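Long-range contacts in NUDIX hydrolase (Alicyclobacillus acidocaldarius subsp. acidocaldarius, PDB 3QSJ), which probably hydrolyses phosphorus-containing acid anhydrides with the help of bound divalent metal ions: residues Arg8-Leu13 / Val150-Arg155; Phe156-Gly161 / Ile215-Leu220. All blocks are in the same frame, centred on the assembly; numbering follows the deposited sequence.

Both contacts use strand 151-160, which runs through the central mixed sheet of the Nudix fold. In contact 1 its first half pairs in parallel with strand 7-18; in contact 2 its second half packs against the C-terminal helix 213-219. Their centres lie about 18 Å apart, and along the chain they come in series, contact 1 closing before contact 2 opens. The two contacts touch: the amide of Phe157 probably continues the strand pairing to Thr12 O, and Leu13 packs on Phe157 and Cys159. One strand thus ties the N-terminal strand, close to the calcium site of Gly46, Glu82 and Glu86, to the last helix of the chain.

Contact 1 of 2, residues Arg8-Leu13 / Val150-Arg155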
ATOM      1  N   ARG A   8      11.038 -13.070   0.305  1.00 16.64           N
ATOM      2  CA  ARG A   8       9.592 -13.111   0.101  1.00 18.63           C
ATOM      3  C   ARG A   8       9.069 -11.973  -0.773  1.00 20.43           C
ATOM      4  O   ARG A   8       9.279 -10.818  -0.441  1.00 19.06           O
ATOM      5  CB  ARG A   8       8.890 -13.149   1.464  1.00 23.83           C
ATOM      6  CG  ARG A   8       7.380 -13.412   1.375  1.00 40.15           C
ATOM      7  CD  ARG A   8       7.026 -14.812   1.845  1.00 55.80           C
ATOM      8  NE  ARG A   8       5.643 -15.181   1.529  1.00 58.64           N
ATOM      9  CZ  ARG A   8       4.660 -15.261   2.424  1.00 78.70           C
ATOM     10  NH1 ARG A   8       3.437 -15.612   2.045  1.00 74.78           N
ATOM     11  NH2 ARG A   8       4.886 -14.963   3.698  1.00 59.61           N
ATOM     12  N   LYS A   9       8.425 -12.293  -1.916  1.00 18.24           N
ATOM     13  CA  LYS A   9       7.803 -11.244  -2.740  1.00 16.68           C
ATOM     14  C   LYS A   9       6.670 -10.544  -1.944  1.00 19.48           C
ATOM     15  O   LYS A   9       5.822 -11.214  -1.313  1.00 19.01           O
ATOM     16  CB  LYS A   9       7.215 -11.827  -4.027  1.00 18.77           C
ATOM     17  CG  LYS A   9       8.336 -12.204  -5.042  1.00 19.46           C
ATOM     18  CD  LYS A   9       8.831 -10.981  -5.779  1.00 19.77           C
ATOM     19  CE  LYS A   9       9.849 -11.404  -6.851  1.00 28.53           C
ATOM     20  NZ  LYS A   9       9.340 -12.542  -7.675  1.00 24.24           N
ATOM     21  N   ALA A  10       6.667  -9.210  -1.970  1.00 16.38           N
ATOM     22  CA  ALA A  10       5.683  -8.383  -1.255  1.00 16.04           C
ATOM     23  C   ALA A  10       5.438  -7.107  -2.016  1.00 18.30           C
ATOM     24  O   ALA A  10       6.159  -6.792  -2.990  1.00 15.91           O
ATOM     25  CB  ALA A  10       6.256  -8.025   0.128  1.00 16.98           C
ATOM     26  N   ALA A  11       4.427  -6.352  -1.554  1.00 16.74           N
ATOM     27  CA  ALA A  11       4.138  -5.044  -2.159  1.00 14.97           C
ATOM     28  C   ALA A  11       3.515  -4.176  -1.154  1.00 15.26           C
ATOM     29  O   ALA A  11       2.872  -4.635  -0.182  1.00 17.30           O
ATOM     30  CB  ALA A  11       3.196  -5.177  -3.355  1.00 16.51           C
ATOM     31  N   THR A  12       3.726  -2.889  -1.362  1.00 13.95           N
ATOM     32  CA  THR A  12       3.281  -1.846  -0.458  1.00 13.68           C
ATOM     33  C   THR A  12       2.612  -0.733  -1.245  1.00 16.64           C
ATOM     34  O   THR A  12       3.108  -0.349  -2.306  1.00 16.32           O
ATOM     35  CB  THR A  12       4.509  -1.318   0.314  1.00 19.70           C
ATOM     36  OG1 THR A  12       5.052  -2.404   1.069  1.00 23.48           O
ATOM     37  CG2 THR A  12       4.108  -0.274   1.324  1.00 23.12           C
ATOM     38  N   LEU A  13       1.574  -0.134  -0.644  1.00 14.70           N
ATOM     39  CA  LEU A  13       0.833   0.955  -1.290  1.00 13.31           C
ATOM     40  C   LEU A  13       1.013   2.224  -0.511  1.00 16.11           C
ATOM     41  O   LEU A  13       0.727   2.298   0.691  1.00 15.56           O
ATOM     42  CB  LEU A  13      -0.673   0.640  -1.410  1.00 12.02           C
ATOM     43  CG  LEU A  13      -1.444   1.561  -2.368  1.00 17.41           C
ATOM     44  CD1 LEU A  13      -0.824   1.508  -3.777  1.00 15.53           C
ATOM     45  CD2 LEU A  13      -2.952   1.168  -2.362  1.00 17.63           C
ATOM     46  N   VAL A 150      15.182 -11.991   8.068  1.00 23.08           N
ATOM     47  CA  VAL A 150      13.871 -12.070   7.395  1.00 20.59           C
ATOM     48  C   VAL A 150      13.995 -11.102   6.241  1.00 24.32           C
ATOM     49  O   VAL A 150      14.404  -9.951   6.452  1.00 22.20           O
ATOM     50  CB  VAL A 150      12.656 -11.763   8.319  1.00 22.87           C
ATOM     51  CG1 VAL A 150      11.354 -11.675   7.517  1.00 21.23           C
ATOM     52  CG2 VAL A 150      12.527 -12.782   9.453  1.00 22.22           C
ATOM     53  N   ARG A 151      13.742 -11.589   4.978  1.00 21.15           N
ATOM     54  CA  ARG A 151      13.958 -10.759   3.812  1.00 19.14           C
ATOM     55  C   ARG A 151      12.749 -10.734   2.897  1.00 21.03           C
ATOM     56  O   ARG A 151      12.042 -11.747   2.782  1.00 20.33           O
ATOM     57  CB  ARG A 151      15.182 -11.263   2.989  1.00 18.64           C
ATOM     58  CG  ARG A 151      16.510 -11.332   3.778  1.00 19.84           C
ATOM     59  CD  ARG A 151      17.563 -11.861   2.834  1.00 24.65           C
ATOM     60  NE  ARG A 151      17.966 -10.842   1.869  1.00 26.25           N
ATOM     61  CZ  ARG A 151      18.685 -11.059   0.776  1.00 31.35           C
ATOM     62  NH1 ARG A 151      19.106 -12.294   0.476  1.00 30.67           N
ATOM     63  NH2 ARG A 151      19.040 -10.048   0.005  1.00 26.52           N
ATOM     64  N   PHE A 152      12.490  -9.558   2.280  1.00 18.62           N
ATOM     65  CA  PHE A 152      11.426  -9.360   1.333  1.00 16.92           C
ATOM     66  C   PHE A 152      11.986  -8.757   0.082  1.00 19.89           C
ATOM     67  O   PHE A 152      12.966  -7.994   0.133  1.00 19.05           O
ATOM     68  CB  PHE A 152      10.357  -8.367   1.844  1.00 18.51           C
ATOM     69  CG  PHE A 152       9.660  -8.844   3.082  1.00 20.16           C
ATOM     70  CD1 PHE A 152       8.608  -9.763   2.996  1.00 23.21           C
ATOM     71  CD2 PHE A 152      10.148  -8.507   4.342  1.00 23.21           C
ATOM     72  CE1 PHE A 152       8.051 -10.326   4.154  1.00 24.40           C
ATOM     73  CE2 PHE A 152       9.552  -9.027   5.500  1.00 24.67           C
ATOM     74  CZ  PHE A 152       8.502  -9.920   5.390  1.00 23.72           C
ATOM     75  N   ASP A 153      11.250  -8.945  -1.005  1.00 15.89           N
ATOM     76  CA  ASP A 153      11.587  -8.241  -2.250  1.00 15.68           C
ATOM     77  C   ASP A 153      10.312  -7.484  -2.503  1.00 19.50           C
ATOM     78  O   ASP A 153       9.305  -8.081  -2.921  1.00 18.56           O
ATOM     79  CB  ASP A 153      11.857  -9.273  -3.332  1.00 18.16           C
ATOM     80  CG  ASP A 153      12.193  -8.703  -4.685  1.00 22.75           C
ATOM     81  OD1 ASP A 153      11.928  -7.518  -4.913  1.00 18.83           O
ATOM     82  OD2 ASP A 153      12.725  -9.449  -5.511  1.00 27.17           O
ATOM     83  N   THR A 154      10.299  -6.194  -2.129  1.00 16.30           N
ATOM     84  CA  THR A 154       9.046  -5.433  -2.052  1.00 13.82           C
ATOM     85  C   THR A 154       8.880  -4.418  -3.158  1.00 18.73           C
ATOM     86  O   THR A 154       9.800  -3.623  -3.401  1.00 18.26           O
ATOM     87  CB  THR A 154       9.007  -4.716  -0.704  1.00 15.33           C
ATOM     88  OG1 THR A 154       9.169  -5.695   0.351  1.00 16.99           O
ATOM     89  CG2 THR A 154       7.644  -3.928  -0.509  1.00 18.25           C
ATOM     90  N   ARG A 155       7.719  -4.450  -3.818  1.00 16.07           N
ATOM     91  CA  ARG A 155       7.376  -3.549  -4.917  1.00 14.88           C
ATOM     92  C   ARG A 155       6.553  -2.426  -4.313  1.00 16.10           C
ATOM     93  O   ARG A 155       5.567  -2.700  -3.657  1.00 17.70           O
ATOM     94  CB  ARG A 155       6.564  -4.282  -5.990  1.00 15.06           C
ATOM     95  CG  ARG A 155       6.774  -3.729  -7.426  1.00 17.87           C
ATOM     96  CD  ARG A 155       8.193  -3.960  -8.016  1.00 16.79           C
ATOM     97  NE  ARG A 155       8.635  -5.342  -7.882  1.00 18.85           N
ATOM     98  CZ  ARG A 155       8.521  -6.295  -8.827  1.00 24.18           C
ATOM     99  NH1 ARG A 155       7.947  -6.020 -10.002  1.00 19.78           N
ATOM    100  NH2 ARG A 155       8.933  -7.525  -8.586  1.00 17.99           N
TER
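Arg8 and Phe152, Ala10 and Thr154 face each other in pairs across two parallel strands of the mixed Nudix sheet. The hydrogen bonds stagger as parallel pairing requires: Arg8, Ala10 and Thr12 turn N-H and C=O groups to the neighbouring strand, which answers through Arg151, Asp153 and Arg155. Side chains alternate between the two faces. On one, CG of Phe152 stands anti to its carbonyl carbon (chi1 -63°), which brings ring atom CD1 to 3.7 Å from Arg8 CB, while the methyl of Ala10 approaches the ring obliquely. Phe37 also touches this ring, so a large flat side chain suits this place near the start of the strand; a bound glycerol lies beside it too. An alanine here would probably leave Arg8 CB and the Ala10 methyl without their apolar partner. Farther along, Thr154 OG1 lies 3.7 Å from Ala10 CB, and its methyl, anti to the backbone N, leans across to Thr12 OG1.

The opposite face carries Lys9, Asp153 and Arg155 beside Ala11. Lys9 and Asp153 lie side by side, and Lys9 touches the carboxylate with its aliphatic CE, 3.7 Å from Asp153 OD2, whereas Lys9 NZ stays 5.1 Å from that oxygen. The salt-bridge partner of Asp153 OD2 is Arg141 on the adjacent strand. The guanidinium of Arg155 forms salt bridges to Asp71 and Asp72, which probably offset its charge and ease the nearness of Lys9 NZ. Ala11 lies beneath helix 72-87, which bears the calcium ligands Glu82 and Glu86; its small methyl lets Thr78 of that helix come close. On the strand side, the same methyl carbon, Ala11 CB, rests 3.4 Å from Arg155 O, the oxygen that accepts the amide of Thr12.

Contact 2 of 2, residues Phe156-Gly161 / Ile215-Leu220; sequences FFLCVG and IAMSTL
Ala216 O takes two backbone amides, Leu220 N at 2.9 Å and the more distant Thr219 N, both from the same face of its plane, while the CD2 methyl of Leu158 lies against it at 3.6 Å. The oxygen lies in the C-terminal part of helix 213-219, where the helix packs on strand 151-160, running roughly antiparallel to it at 148°. Leu158 carries the contact. Its CG stands anti to the backbone N (chi1 -179°), sending CD2 out from the strand to meet Ala216 CB, Leu220 CD2 and, 3.6 Å away, the SE atom of selenomethionine Met217.

Alanine suits position 216 because a bare methyl lets the helix settle close above the leucine. Met217 starts off to one side, but chi1 and chi2 (-74° and -61°) carry SE to Leu158, and the two side chains cross at a slant. Nearer the backbone, Met217 CG meets Val160 CG2 at 3.3 Å, a close approach for two carbons. Leu220 also packs on helix 198-209, joining both helices to the sheet. With apolar side chains doing nearly all the touching, apart from carbonyl oxygens against carbon and selenium, cohesion here probably rests mainly on shape and the exclusion of water.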
ATOM      1  N   PHE A 156       6.926  -1.171  -4.546  1.00 14.56           N
ATOM      2  CA  PHE A 156       6.210  -0.025  -3.979  1.00 13.43           C
ATOM      3  C   PHE A 156       5.376   0.674  -5.115  1.00 16.54           C
ATOM      4  O   PHE A 156       5.877   0.979  -6.192  1.00 16.66           O
ATOM      5  CB  PHE A 156       7.241   1.029  -3.453  1.00 14.93           C
ATOM      6  CG  PHE A 156       7.826   0.614  -2.121  1.00 17.65           C
ATOM      7  CD1 PHE A 156       7.364   1.181  -0.946  1.00 22.29           C
ATOM      8  CD2 PHE A 156       8.731  -0.442  -2.041  1.00 18.62           C
ATOM      9  CE1 PHE A 156       7.845   0.742   0.321  1.00 23.80           C
ATOM     10  CE2 PHE A 156       9.210  -0.887  -0.769  1.00 23.05           C
ATOM     11  CZ  PHE A 156       8.746  -0.301   0.382  1.00 22.26           C
ATOM     12  N   PHE A 157       4.131   0.975  -4.804  1.00 14.09           N
ATOM     13  CA  PHE A 157       3.213   1.648  -5.698  1.00 14.41           C
ATOM     14  C   PHE A 157       2.691   2.871  -4.990  1.00 16.11           C
ATOM     15  O   PHE A 157       2.482   2.875  -3.742  1.00 16.12           O
ATOM     16  CB  PHE A 157       2.026   0.714  -6.086  1.00 14.13           C
ATOM     17  CG  PHE A 157       2.518  -0.419  -6.940  1.00 14.79           C
ATOM     18  CD1 PHE A 157       2.677  -0.253  -8.318  1.00 16.30           C
ATOM     19  CD2 PHE A 157       2.816  -1.649  -6.373  1.00 15.78           C
ATOM     20  CE1 PHE A 157       3.123  -1.321  -9.112  1.00 18.42           C
ATOM     21  CE2 PHE A 157       3.291  -2.703  -7.166  1.00 16.82           C
ATOM     22  CZ  PHE A 157       3.554  -2.485  -8.509  1.00 15.26           C
ATOM     23  N   LEU A 158       2.387   3.865  -5.798  1.00 13.42           N
ATOM     24  CA  LEU A 158       1.802   5.113  -5.306  1.00 12.42           C
ATOM     25  C   LEU A 158       0.396   5.299  -5.932  1.00 16.63           C
ATOM     26  O   LEU A 158       0.221   4.994  -7.113  1.00 15.11           O
ATOM     27  CB  LEU A 158       2.720   6.271  -5.794  1.00 13.85           C
ATOM     28  CG  LEU A 158       2.296   7.673  -5.376  1.00 17.62           C
ATOM     29  CD1 LEU A 158       2.689   7.904  -3.878  1.00 17.07           C
ATOM     30  CD2 LEU A 158       3.077   8.739  -6.198  1.00 20.53           C
ATOM     31  N   CYS A 159      -0.564   5.857  -5.167  0.73 14.52           N
ATOM     32  CA  CYS A 159      -1.873   6.244  -5.705  0.73 13.37           C
ATOM     33  C   CYS A 159      -2.397   7.381  -4.900  0.73 15.99           C
ATOM     34  O   CYS A 159      -1.860   7.703  -3.835  0.73 15.48           O
ATOM     35  CB  CYS A 159      -2.862   5.094  -5.791  0.73 14.21           C
ATOM     36  SG  CYS A 159      -3.388   4.490  -4.175  0.73 18.74           S
ATOM     37  N   VAL A 160      -3.398   8.057  -5.444  1.00 14.27           N
ATOM     38  CA  VAL A 160      -3.928   9.242  -4.775  1.00 14.96           C
ATOM     39  C   VAL A 160      -5.265   8.874  -4.127  1.00 20.49           C
ATOM     40  O   VAL A 160      -6.101   8.205  -4.759  1.00 20.05           O
ATOM     41  CB  VAL A 160      -4.124  10.357  -5.834  1.00 21.32           C
ATOM     42  CG1 VAL A 160      -4.761  11.603  -5.191  1.00 23.00           C
ATOM     43  CG2 VAL A 160      -2.792  10.716  -6.437  1.00 21.86           C
ATOM     44  N   GLY A 161      -5.427   9.267  -2.870  1.00 17.43           N
ATOM     45  CA  GLY A 161      -6.670   9.012  -2.143  1.00 18.42           C
ATOM     46  C   GLY A 161      -7.282  10.304  -1.627  1.00 23.03           C
ATOM     47  O   GLY A 161      -7.598  10.399  -0.444  1.00 21.83           O
ATOM     48  N   ILE A 215       2.174  16.116  -9.183  1.00 17.79           N
ATOM     49  CA  ILE A 215       3.595  16.004  -9.551  1.00 18.34           C
ATOM     50  C   ILE A 215       4.143  14.657  -9.086  1.00 19.44           C
ATOM     51  O   ILE A 215       4.914  14.040  -9.808  1.00 19.70           O
ATOM     52  CB  ILE A 215       4.443  17.235  -9.099  1.00 22.54           C
ATOM     53  CG1 ILE A 215       4.007  18.564  -9.822  1.00 25.49           C
ATOM     54  CG2 ILE A 215       5.933  16.962  -9.189  1.00 23.18           C
ATOM     55  CD1 ILE A 215       4.044  18.521 -11.383  1.00 32.90           C
ATOM     56  N   ALA A 216       3.711  14.171  -7.871  1.00 17.57           N
ATOM     57  CA  ALA A 216       4.192  12.875  -7.428  1.00 17.23           C
ATOM     58  C   ALA A 216       3.760  11.749  -8.384  1.00 18.82           C
ATOM     59  O   ALA A 216       4.556  10.849  -8.692  1.00 19.22           O
ATOM     60  CB  ALA A 216       3.680  12.582  -6.010  1.00 17.99           C
HETATM   61  N   MSE A 217       2.490  11.774  -8.851  1.00 17.65           N
HETATM   62  CA  MSE A 217       1.971  10.712  -9.727  1.00 16.15           C
HETATM   63  C   MSE A 217       2.672  10.773 -11.104  1.00 19.51           C
HETATM   64  O   MSE A 217       2.626   9.771 -11.818  1.00 20.52           O
HETATM   65  CB  MSE A 217       0.438  10.833  -9.896  1.00 16.61           C
HETATM   66  CG  MSE A 217      -0.319  10.396  -8.657  1.00 20.00           C
HETATM   67 SE   MSE A 217       0.069   8.468  -8.237  0.78 22.85          SE
HETATM   68  CE  MSE A 217      -0.621   7.658  -9.756  1.00 21.92           C
ATOM     69  N   SER A 218       3.367  11.914 -11.437  1.00 16.05           N
ATOM     70  CA  SER A 218       4.104  12.040 -12.666  1.00 17.63           C
ATOM     71  C   SER A 218       5.603  11.763 -12.562  1.00 21.04           C
ATOM     72  O   SER A 218       6.236  11.626 -13.593  1.00 20.64           O
ATOM     73  CB  SER A 218       3.980  13.490 -13.186  1.00 23.70           C
ATOM     74  OG  SER A 218       2.813  13.629 -13.950  1.00 31.88           O
ATOM     75  N   THR A 219       6.209  11.795 -11.348  1.00 18.70           N
ATOM     76  CA  THR A 219       7.659  11.821 -11.251  1.00 19.40           C
ATOM     77  C   THR A 219       8.213  10.970 -10.137  1.00 20.78           C
ATOM     78  O   THR A 219       9.432  10.717 -10.150  1.00 20.96           O
ATOM     79  CB  THR A 219       8.149  13.269 -10.900  1.00 24.73           C
ATOM     80  OG1 THR A 219       7.661  13.640  -9.590  1.00 21.22           O
ATOM     81  CG2 THR A 219       7.785  14.316 -11.903  1.00 24.40           C
ATOM     82  N   LEU A 220       7.396  10.624  -9.130  1.00 18.57           N
ATOM     83  CA  LEU A 220       8.001   9.932  -7.993  1.00 19.65           C
ATOM     84  C   LEU A 220       8.742   8.675  -8.337  1.00 22.86           C
ATOM     85  O   LEU A 220       8.240   7.796  -9.047  1.00 19.93           O
ATOM     86  CB  LEU A 220       7.018   9.680  -6.838  1.00 18.68           C
ATOM     87  CG  LEU A 220       7.623   9.897  -5.445  1.00 21.62           C
ATOM     88  CD1 LEU A 220       7.729  11.394  -5.145  1.00 23.21           C
ATOM     89  CD2 LEU A 220       6.731   9.212  -4.398  1.00 21.24           C
TER